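Local coordinates for gingipain R2 Pro-Domain (Porphyromonas gingivalis, PDB 4IEF), which is the pro-domain of an arginine-specific cysteine protease, and probably keeps the enzyme latent, as propeptides of such zymogens commonly do, at residues 69-74 with 202-207; 133-138 with 145-150; 139-144 with 196-201. One frame throughout, in Å; residues are numbered along the deposited sequence.

Interaction 1: residues 69-74 with 202-207; sequences LSRSLA and VFMNYE
The side-chain amide of Asn205 grips the backbone of Ala74 at two points. Ala74 N donates to Asn205 OD1 at 2.7 Å, in the carbonyl plane on a lone pair. Asn205 ND2 donates to Ala74 O at 2.9 Å in a nearly straight bond (171°). CG of Asn205 sits between its backbone N and carbonyl carbon (chi1 70°), which turns the amide toward the strand edge. Two other bonds are weak. Met204 N reaches Ser72 O at 3.3 Å. Arg71 NH1 points to Met204 SD, near the guanidinium plane, while Arg71 NH2 forms a salt bridge with Glu54. A water takes the N-H of Ser72 and links it to Val202 O.

Apolar contacts fill in around these bonds. Ala74 CB lies over a face of the Phe203 ring, 4.2 Å from its centroid, in a CH-pi contact. Val202 CG1 covers the opposite face. Leu73 CD2 meets Met204 CG at 3.8 Å.

Strand 69-74 pairs on its other edge with strand 144-157. The chain leaving helix 196-202 crosses the remaining edge steeply, about 71° from the strand direction. The Asn205 amide satisfies both polar backbone atoms of Ala74 much as a neighbouring strand would.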
loop_
_atom_site.group_PDB
_atom_site.type_symbol
_atom_site.label_atom_id
_atom_site.label_comp_id
_atom_site.label_asym_id
_atom_site.label_seq_id
_atom_site.Cartn_x
_atom_site.Cartn_y
_atom_site.Cartn_z
ATOM N N LEU A 69 -3.526 17.702 -12.029
ATOM C CA LEU A 69 -4.372 17.077 -11.025
ATOM C C LEU A 69 -5.001 15.852 -11.672
ATOM O O LEU A 69 -5.593 15.958 -12.748
ATOM C CB LEU A 69 -5.430 18.043 -10.467
ATOM C CG LEU A 69 -6.171 17.550 -9.228
ATOM C CD1 LEU A 69 -6.450 18.690 -8.301
ATOM C CD2 LEU A 69 -7.465 16.813 -9.599
ATOM N N SER A 70 -4.858 14.695 -11.024
ATOM C CA SER A 70 -5.360 13.428 -11.554
ATOM C C SER A 70 -6.402 12.798 -10.642
ATOM O O SER A 70 -6.264 12.834 -9.415
ATOM C CB SER A 70 -4.210 12.453 -11.769
ATOM O OG SER A 70 -3.278 12.947 -12.718
ATOM N N ARG A 71 -7.461 12.240 -11.264
ATOM C CA ARG A 71 -8.562 11.565 -10.586
ATOM C C ARG A 71 -8.975 10.319 -11.353
ATOM O O ARG A 71 -9.023 10.327 -12.589
ATOM C CB ARG A 71 -9.774 12.504 -10.397
ATOM C CG ARG A 71 -9.620 13.534 -9.282
ATOM C CD ARG A 71 -9.493 12.909 -7.899
ATOM N NE ARG A 71 -9.299 13.930 -6.870
ATOM C CZ ARG A 71 -10.281 14.494 -6.174
ATOM N NH1 ARG A 71 -11.541 14.124 -6.370
ATOM N NH2 ARG A 71 -10.010 15.425 -5.268
ATOM N N SER A 72 -9.286 9.257 -10.612
ATOM C CA SER A 72 -9.677 7.966 -11.171
ATOM C C SER A 72 -11.180 7.864 -11.315
ATOM O O SER A 72 -11.931 8.304 -10.434
ATOM C CB SER A 72 -9.150 6.825 -10.308
ATOM O OG SER A 72 -7.733 6.853 -10.249
ATOM N N LEU A 73 -11.617 7.275 -12.433
ATOM C CA LEU A 73 -13.028 7.075 -12.711
ATOM C C LEU A 73 -13.318 5.644 -13.115
ATOM O O LEU A 73 -12.531 5.036 -13.846
ATOM C CB LEU A 73 -13.518 8.012 -13.834
ATOM C CG LEU A 73 -13.509 9.528 -13.583
ATOM C CD1 LEU A 73 -13.595 10.285 -14.900
ATOM C CD2 LEU A 73 -14.644 9.948 -12.640
ATOM N N ALA A 74 -14.451 5.108 -12.634
ATOM C CA ALA A 74 -14.977 3.814 -13.060
ATOM C C ALA A 74 -15.587 4.062 -14.458
ATOM O O ALA A 74 -16.475 4.912 -14.588
ATOM C CB ALA A 74 -16.013 3.304 -12.059
ATOM N N VAL A 202 -11.150 4.488 -4.557
ATOM C CA VAL A 202 -10.332 4.695 -5.756
ATOM C C VAL A 202 -11.111 5.562 -6.769
ATOM O O VAL A 202 -10.574 6.560 -7.241
ATOM C CB VAL A 202 -9.850 3.344 -6.372
ATOM C CG1 VAL A 202 -9.318 3.517 -7.792
ATOM C CG2 VAL A 202 -8.793 2.682 -5.495
ATOM N N PHE A 203 -12.360 5.181 -7.097
ATOM C CA PHE A 203 -13.180 5.878 -8.089
ATOM C C PHE A 203 -14.118 6.889 -7.430
ATOM O O PHE A 203 -14.881 6.534 -6.530
ATOM C CB PHE A 203 -13.970 4.872 -8.949
ATOM C CG PHE A 203 -13.144 3.727 -9.492
ATOM C CD1 PHE A 203 -13.330 2.432 -9.026
ATOM C CD2 PHE A 203 -12.150 3.951 -10.443
ATOM C CE1 PHE A 203 -12.552 1.378 -9.512
ATOM C CE2 PHE A 203 -11.385 2.893 -10.943
ATOM C CZ PHE A 203 -11.594 1.612 -10.478
ATOM N N MET A 204 -14.055 8.153 -7.887
ATOM C CA MET A 204 -14.890 9.232 -7.345
ATOM C C MET A 204 -16.343 9.185 -7.894
ATOM O O MET A 204 -17.207 9.892 -7.373
ATOM C CB MET A 204 -14.246 10.626 -7.565
ATOM C CG MET A 204 -14.087 11.066 -9.024
ATOM S SD MET A 204 -13.285 12.701 -9.201
ATOM C CE MET A 204 -14.567 13.784 -8.571
ATOM N N ASN A 205 -16.617 8.314 -8.888
ATOM C CA ASN A 205 -17.940 8.164 -9.495
ATOM C C ASN A 205 -18.579 6.781 -9.215
ATOM O O ASN A 205 -19.661 6.503 -9.745
ATOM C CB ASN A 205 -17.843 8.391 -11.015
ATOM C CG ASN A 205 -17.119 7.295 -11.760
ATOM O OD1 ASN A 205 -16.057 6.818 -11.346
ATOM N ND2 ASN A 205 -17.695 6.848 -12.860
ATOM N N TYR A 206 -17.936 5.934 -8.377
ATOM C CA TYR A 206 -18.411 4.577 -8.077
ATOM C C TYR A 206 -19.737 4.558 -7.295
ATOM O O TYR A 206 -20.662 3.852 -7.715
ATOM C CB TYR A 206 -17.347 3.744 -7.335
ATOM C CG TYR A 206 -17.729 2.282 -7.210
ATOM C CD1 TYR A 206 -17.653 1.424 -8.306
ATOM C CD2 TYR A 206 -18.207 1.765 -6.009
ATOM C CE1 TYR A 206 -18.037 0.088 -8.206
ATOM C CE2 TYR A 206 -18.592 0.430 -5.898
ATOM C CZ TYR A 206 -18.501 -0.406 -6.998
ATOM O OH TYR A 206 -18.879 -1.724 -6.897
ATOM N N GLU A 207 -19.832 5.306 -6.172
ATOM C CA GLU A 207 -21.046 5.363 -5.344
ATOM C C GLU A 207 -22.232 5.941 -6.142
ATOM O O GLU A 207 -23.362 5.480 -5.966
ATOM C CB GLU A 207 -20.799 6.186 -4.064
ATOM C CG GLU A 207 -21.657 5.782 -2.870
ATOM C CD GLU A 207 -23.119 6.193 -2.902
ATOM O OE1 GLU A 207 -23.988 5.291 -2.897
ATOM O OE2 GLU A 207 -23.397 7.414 -2.957
HETATM O O HOH W 1 -9.957 9.223 -7.977
#

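Interaction 2: residues 133-138 with 145-150; sequences ATLSDP and RGQVVN
Arg145 lays its guanidinium against Pro138, with Pro138 CB over one face and NH2 3.5 Å from Pro138 CG. CG is anti to the backbone N (chi1 -171°) and the chain stays extended to NE, which carries the group alongside the proline ring. Its nitrogens are held by the carbonyls of Ser76, Arg79, Gln181 and Asn182. Gly146 O then receives a CA-H...O contact from Pro138 CA.

Gln147 stretches out until NE2 donates to Ser136 O at 2.8 Å. The oxygen lies close to the amide plane, and the donor comes in nearly along the C=O axis. The same NE2 packs against Leu135 CB. Here the Gln147 side chain takes up Ser136 O, where residues 136-138 have left regular strand geometry. A water bridges the backbones, accepting from Val148 N and donating to Asp137 O.

The segments belong to a beta hairpin, strands 133-141 and 144-157, and antiparallel pairing is regular nearer residue 133. Val148 O accepts from Ser136 N at 2.8 Å. Val149 faces Leu135 as a non-hydrogen-bonded pair, with CB 4.0 Å from Leu135 CD2.

Asn150 and Thr134 form a hydrogen-bonded pair, with Asn150 N to Thr134 O at 2.8 Å and Thr134 N to Asn150 O at 3.0 Å. Asn150 ND2 donates to both Thr134 OG1, at 3.0 Å, and Ser136 OG, each within 7° of the amide plane. Asn150 OD1 meets Ser70 OG and a basic side chain of another protein chain, so the amide is held from both ends.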
loop_
_atom_site.group_PDB
_atom_site.type_symbol
_atom_site.label_atom_id
_atom_site.label_comp_id
_atom_site.label_asym_id
_atom_site.label_seq_id
_atom_site.Cartn_x
_atom_site.Cartn_y
_atom_site.Cartn_z
ATOM N N ALA A 133 -6.800 18.901 -20.680
ATOM C CA ALA A 133 -7.391 17.670 -20.154
ATOM C C ALA A 133 -7.012 16.453 -21.004
ATOM O O ALA A 133 -7.122 16.489 -22.234
ATOM C CB ALA A 133 -8.901 17.795 -20.069
ATOM N N THR A 134 -6.543 15.383 -20.340
ATOM C CA THR A 134 -6.154 14.121 -20.982
ATOM C C THR A 134 -6.660 12.909 -20.182
ATOM O O THR A 134 -7.099 13.051 -19.036
ATOM C CB THR A 134 -4.621 14.009 -21.141
ATOM O OG1 THR A 134 -4.010 13.905 -19.847
ATOM C CG2 THR A 134 -4.002 15.130 -21.997
ATOM N N LEU A 135 -6.560 11.719 -20.787
ATOM C CA LEU A 135 -6.875 10.445 -20.151
ATOM C C LEU A 135 -5.627 9.587 -20.115
ATOM O O LEU A 135 -4.883 9.546 -21.099
ATOM C CB LEU A 135 -8.005 9.689 -20.880
ATOM C CG LEU A 135 -9.438 10.203 -20.712
ATOM C CD1 LEU A 135 -10.350 9.541 -21.703
ATOM C CD2 LEU A 135 -9.969 9.963 -19.305
ATOM N N SER A 136 -5.393 8.900 -18.986
ATOM C CA SER A 136 -4.287 7.958 -18.870
ATOM C C SER A 136 -4.771 6.598 -19.408
ATOM O O SER A 136 -5.961 6.453 -19.684
ATOM C CB SER A 136 -3.794 7.871 -17.427
ATOM O OG SER A 136 -3.068 9.039 -17.077
ATOM N N ASP A 137 -3.861 5.622 -19.595
ATOM C CA ASP A 137 -4.198 4.298 -20.124
ATOM C C ASP A 137 -5.221 3.570 -19.238
ATOM O O ASP A 137 -5.078 3.597 -18.015
ATOM C CB ASP A 137 -2.931 3.440 -20.280
ATOM C CG ASP A 137 -2.014 3.877 -21.409
ATOM O OD1 ASP A 137 -2.512 4.481 -22.381
ATOM O OD2 ASP A 137 -0.810 3.574 -21.343
ATOM N N PRO A 138 -6.265 2.937 -19.827
ATOM C CA PRO A 138 -7.272 2.248 -18.992
ATOM C C PRO A 138 -6.706 1.042 -18.249
ATOM O O PRO A 138 -5.792 0.370 -18.736
ATOM C CB PRO A 138 -8.345 1.816 -19.991
ATOM C CG PRO A 138 -7.649 1.787 -21.309
ATOM C CD PRO A 138 -6.588 2.835 -21.266
ATOM N N ARG A 145 -13.351 -1.670 -14.572
ATOM C CA ARG A 145 -12.452 -1.056 -15.546
ATOM C C ARG A 145 -12.392 0.423 -15.202
ATOM O O ARG A 145 -13.429 1.078 -15.102
ATOM C CB ARG A 145 -12.902 -1.304 -17.007
ATOM C CG ARG A 145 -11.859 -0.872 -18.054
ATOM C CD ARG A 145 -12.193 -1.378 -19.440
ATOM N NE ARG A 145 -11.319 -0.831 -20.484
ATOM C CZ ARG A 145 -11.626 0.199 -21.272
ATOM N NH1 ARG A 145 -12.777 0.841 -21.118
ATOM N NH2 ARG A 145 -10.780 0.601 -22.207
ATOM N N GLY A 146 -11.189 0.913 -14.947
ATOM C CA GLY A 146 -10.966 2.301 -14.572
ATOM C C GLY A 146 -10.098 3.064 -15.546
ATOM O O GLY A 146 -9.386 2.469 -16.367
ATOM N N GLN A 147 -10.162 4.396 -15.454
ATOM C CA GLN A 147 -9.360 5.308 -16.263
ATOM C C GLN A 147 -9.164 6.623 -15.502
ATOM O O GLN A 147 -10.101 7.130 -14.878
ATOM C CB GLN A 147 -9.975 5.543 -17.653
ATOM C CG GLN A 147 -8.920 5.962 -18.676
ATOM C CD GLN A 147 -9.335 5.823 -20.117
ATOM O OE1 GLN A 147 -10.452 5.429 -20.439
ATOM N NE2 GLN A 147 -8.427 6.147 -21.024
ATOM N N VAL A 148 -7.936 7.159 -15.549
ATOM C CA VAL A 148 -7.585 8.396 -14.855
ATOM C C VAL A 148 -7.717 9.592 -15.801
ATOM O O VAL A 148 -7.172 9.572 -16.908
ATOM C CB VAL A 148 -6.170 8.316 -14.222
ATOM C CG1 VAL A 148 -5.773 9.639 -13.564
ATOM C CG2 VAL A 148 -6.085 7.169 -13.214
ATOM N N VAL A 149 -8.450 10.628 -15.352
ATOM C CA VAL A 149 -8.596 11.890 -16.075
ATOM C C VAL A 149 -7.580 12.893 -15.465
ATOM O O VAL A 149 -7.469 12.997 -14.242
ATOM C CB VAL A 149 -10.064 12.434 -16.133
ATOM C CG1 VAL A 149 -10.634 12.757 -14.750
ATOM C CG2 VAL A 149 -10.174 13.639 -17.069
ATOM N N ASN A 150 -6.808 13.576 -16.322
ATOM C CA ASN A 150 -5.806 14.554 -15.888
ATOM C C ASN A 150 -6.173 15.969 -16.320
ATOM O O ASN A 150 -6.442 16.218 -17.499
ATOM C CB ASN A 150 -4.418 14.199 -16.441
ATOM C CG ASN A 150 -4.118 12.726 -16.374
ATOM O OD1 ASN A 150 -4.038 12.141 -15.290
ATOM N ND2 ASN A 150 -4.043 12.079 -17.530
HETATM O O HOH W 2 -5.737 5.689 -15.967
#

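Interaction 3: residues 139-144 with 196-201; sequences FILRDV and EDIYKS. With CA (calcium ion), chain K.
Val144 sets its CG2 methyl squarely over the Tyr199 ring. The carbon is 3.5 Å from the ring centroid and 6° off the normal, a close CH-pi contact. The two side chains come from opposite directions, the valine from the strand and the tyrosine from the helix. With CG1 anti to the backbone N (chi1 -179°), CG2 is turned onto the ring and CG1 toward Phe203. Beside this centre, Leu141 CD2 packs on Ile198 CG2 at 3.9 Å, the two side chains crossing at about a right angle. Leu141 CG also comes within 4.2 Å of Tyr199 CE2.

The strand side is the tip of a beta hairpin. A type II' turn runs from Leu141 to Val144 and joins strands 133-141 and 144-157. Helix 196-202 lies against this tip. Arg142, second in the turn, has the positive phi that a type II' turn needs there.

Further out, the turn meets the edge of the tyrosine ring. Leu141 O lies near the ring plane, 3.2 Å from CE2. Leu141 O also accepts from Val144 N within the turn. Arg142 CB approaches the ring at its edge, 3.3 Å from Tyr199 OH.

At the polar rim, Asp143 N donates to Tyr199 OH at 3.0 Å, with an angle of 158°. The phenol oxygen thus takes up a backbone N-H of the turn. Tyr206 meets the Tyr199 ring and bonds Glu196 OE2 through its hydroxyl. Away from the helix, Ile140 O binds a calcium ion at 2.5 Å. A water and groups of another protein chain also bind this ion.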
loop_
_atom_site.group_PDB
_atom_site.type_symbol
_atom_site.label_atom_id
_atom_site.label_comp_id
_atom_site.label_asym_id
_atom_site.label_seq_id
_atom_site.Cartn_x
_atom_site.Cartn_y
_atom_site.Cartn_z
ATOM N N PHE A 139 -7.247 0.787 -17.056
ATOM C CA PHE A 139 -6.803 -0.311 -16.205
ATOM C C PHE A 139 -7.990 -1.121 -15.706
ATOM O O PHE A 139 -9.124 -0.647 -15.754
ATOM C CB PHE A 139 -5.986 0.239 -15.014
ATOM C CG PHE A 139 -6.730 1.144 -14.056
ATOM C CD1 PHE A 139 -7.376 0.624 -12.943
ATOM C CD2 PHE A 139 -6.730 2.527 -14.234
ATOM C CE1 PHE A 139 -8.042 1.467 -12.043
ATOM C CE2 PHE A 139 -7.398 3.368 -13.334
ATOM C CZ PHE A 139 -8.050 2.833 -12.246
ATOM N N ILE A 140 -7.727 -2.329 -15.195
ATOM C CA ILE A 140 -8.756 -3.151 -14.586
ATOM C C ILE A 140 -8.348 -3.389 -13.132
ATOM O O ILE A 140 -7.243 -3.869 -12.860
ATOM C CB ILE A 140 -9.066 -4.467 -15.359
ATOM C CG1 ILE A 140 -9.597 -4.160 -16.799
ATOM C CG2 ILE A 140 -10.078 -5.328 -14.573
ATOM C CD1 ILE A 140 -9.443 -5.301 -17.822
ATOM N N LEU A 141 -9.233 -3.003 -12.202
ATOM C CA LEU A 141 -9.064 -3.228 -10.776
ATOM C C LEU A 141 -10.122 -4.242 -10.375
ATOM O O LEU A 141 -11.272 -3.879 -10.126
ATOM C CB LEU A 141 -9.134 -1.917 -9.953
ATOM C CG LEU A 141 -9.054 -2.040 -8.416
ATOM C CD1 LEU A 141 -7.789 -2.778 -7.969
ATOM C CD2 LEU A 141 -9.147 -0.675 -7.760
ATOM N N ARG A 142 -9.727 -5.532 -10.393
ATOM C CA ARG A 142 -10.543 -6.710 -10.091
ATOM C C ARG A 142 -11.739 -6.814 -11.069
ATOM O O ARG A 142 -11.559 -7.334 -12.170
ATOM C CB ARG A 142 -10.974 -6.746 -8.610
ATOM C CG ARG A 142 -11.440 -8.119 -8.168
ATOM C CD ARG A 142 -11.261 -8.364 -6.696
ATOM N NE ARG A 142 -11.431 -9.784 -6.393
ATOM C CZ ARG A 142 -10.494 -10.573 -5.877
ATOM N NH1 ARG A 142 -9.305 -10.079 -5.547
ATOM N NH2 ARG A 142 -10.746 -11.853 -5.656
ATOM N N ASP A 143 -12.927 -6.312 -10.686
ATOM C CA ASP A 143 -14.137 -6.393 -11.509
ATOM C C ASP A 143 -14.541 -5.037 -12.118
ATOM O O ASP A 143 -15.580 -4.960 -12.778
ATOM C CB ASP A 143 -15.308 -6.961 -10.676
ATOM C CG ASP A 143 -15.073 -8.358 -10.130
ATOM O OD1 ASP A 143 -15.112 -8.524 -8.891
ATOM O OD2 ASP A 143 -14.861 -9.282 -10.939
ATOM N N VAL A 144 -13.726 -3.981 -11.914
ATOM C CA VAL A 144 -14.056 -2.646 -12.426
ATOM C C VAL A 144 -12.950 -2.129 -13.366
ATOM O O VAL A 144 -11.768 -2.145 -13.005
ATOM C CB VAL A 144 -14.349 -1.625 -11.282
ATOM C CG1 VAL A 144 -14.715 -0.255 -11.853
ATOM C CG2 VAL A 144 -15.465 -2.118 -10.361
ATOM N N GLU A 196 -15.549 -3.741 -2.723
ATOM C CA GLU A 196 -16.541 -2.662 -2.848
ATOM C C GLU A 196 -16.053 -1.352 -2.235
ATOM O O GLU A 196 -16.164 -0.312 -2.882
ATOM C CB GLU A 196 -17.889 -3.059 -2.228
ATOM C CG GLU A 196 -18.683 -4.085 -3.024
ATOM C CD GLU A 196 -19.049 -3.687 -4.439
ATOM O OE1 GLU A 196 -20.162 -3.150 -4.631
ATOM O OE2 GLU A 196 -18.235 -3.929 -5.359
ATOM N N ASP A 197 -15.467 -1.407 -1.022
ATOM C CA ASP A 197 -14.942 -0.224 -0.338
ATOM C C ASP A 197 -13.668 0.309 -1.014
ATOM O O ASP A 197 -13.380 1.504 -0.902
ATOM C CB ASP A 197 -14.676 -0.513 1.141
ATOM C CG ASP A 197 -14.964 0.688 2.011
ATOM O OD1 ASP A 197 -16.154 0.924 2.324
ATOM O OD2 ASP A 197 -14.008 1.408 2.361
ATOM N N ILE A 198 -12.919 -0.567 -1.717
ATOM C CA ILE A 198 -11.719 -0.183 -2.469
ATOM C C ILE A 198 -12.179 0.641 -3.686
ATOM O O ILE A 198 -11.616 1.705 -3.939
ATOM C CB ILE A 198 -10.862 -1.432 -2.855
ATOM C CG1 ILE A 198 -10.168 -2.024 -1.609
ATOM C CG2 ILE A 198 -9.841 -1.121 -3.963
ATOM C CD1 ILE A 198 -9.786 -3.476 -1.721
ATOM N N TYR A 199 -13.231 0.166 -4.397
ATOM C CA TYR A 199 -13.801 0.845 -5.564
ATOM C C TYR A 199 -14.318 2.238 -5.203
ATOM O O TYR A 199 -14.127 3.181 -5.973
ATOM C CB TYR A 199 -14.953 0.028 -6.179
ATOM C CG TYR A 199 -14.634 -1.380 -6.636
ATOM C CD1 TYR A 199 -15.581 -2.393 -6.536
ATOM C CD2 TYR A 199 -13.420 -1.680 -7.249
ATOM C CE1 TYR A 199 -15.309 -3.684 -6.981
ATOM C CE2 TYR A 199 -13.131 -2.970 -7.688
ATOM C CZ TYR A 199 -14.086 -3.966 -7.565
ATOM O OH TYR A 199 -13.829 -5.235 -8.016
ATOM N N LYS A 200 -14.967 2.359 -4.023
ATOM C CA LYS A 200 -15.540 3.606 -3.510
ATOM C C LYS A 200 -14.460 4.653 -3.232
ATOM O O LYS A 200 -14.682 5.835 -3.495
ATOM C CB LYS A 200 -16.357 3.345 -2.234
ATOM C CG LYS A 200 -17.681 2.640 -2.481
ATOM C CD LYS A 200 -18.487 2.477 -1.200
ATOM C CE LYS A 200 -19.781 1.722 -1.423
ATOM N NZ LYS A 200 -20.809 2.531 -2.136
ATOM N N SER A 201 -13.293 4.216 -2.719
ATOM C CA SER A 201 -12.171 5.097 -2.386
ATOM C C SER A 201 -11.293 5.422 -3.599
ATOM O O SER A 201 -10.733 6.513 -3.647
ATOM C CB SER A 201 -11.319 4.487 -1.278
ATOM O OG SER A 201 -10.838 3.203 -1.635
HETATM CA CA CA K . -5.278 -5.413 -12.633
HETATM O O HOH W 3 -2.988 -6.260 -13.459
#

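Overall arrangement
The three contacts lie on one antiparallel sheet, where strand 144-157 is flanked by strands 69-74 and 133-141. Interactions 1 and 2 have centres 10 Å apart and meet through Ser70 OG and Asn150 OD1, 2.8 Å apart. The centres of interactions 1 and 3 are also 10 Å apart. Helix 196-202 and the chain after it bring both together, and Phe203 CE1 lies 3.6 Å from Val144 CG1. Interactions 2 and 3 continue one hairpin, with Gly146 N 2.7 Å from Phe139 O. Calcium is bound by Ile140 within 139-144, while the side chains of Phe203 and Arg145 are about 10 Å from this ion. All three contacts have residues touching another protein chain.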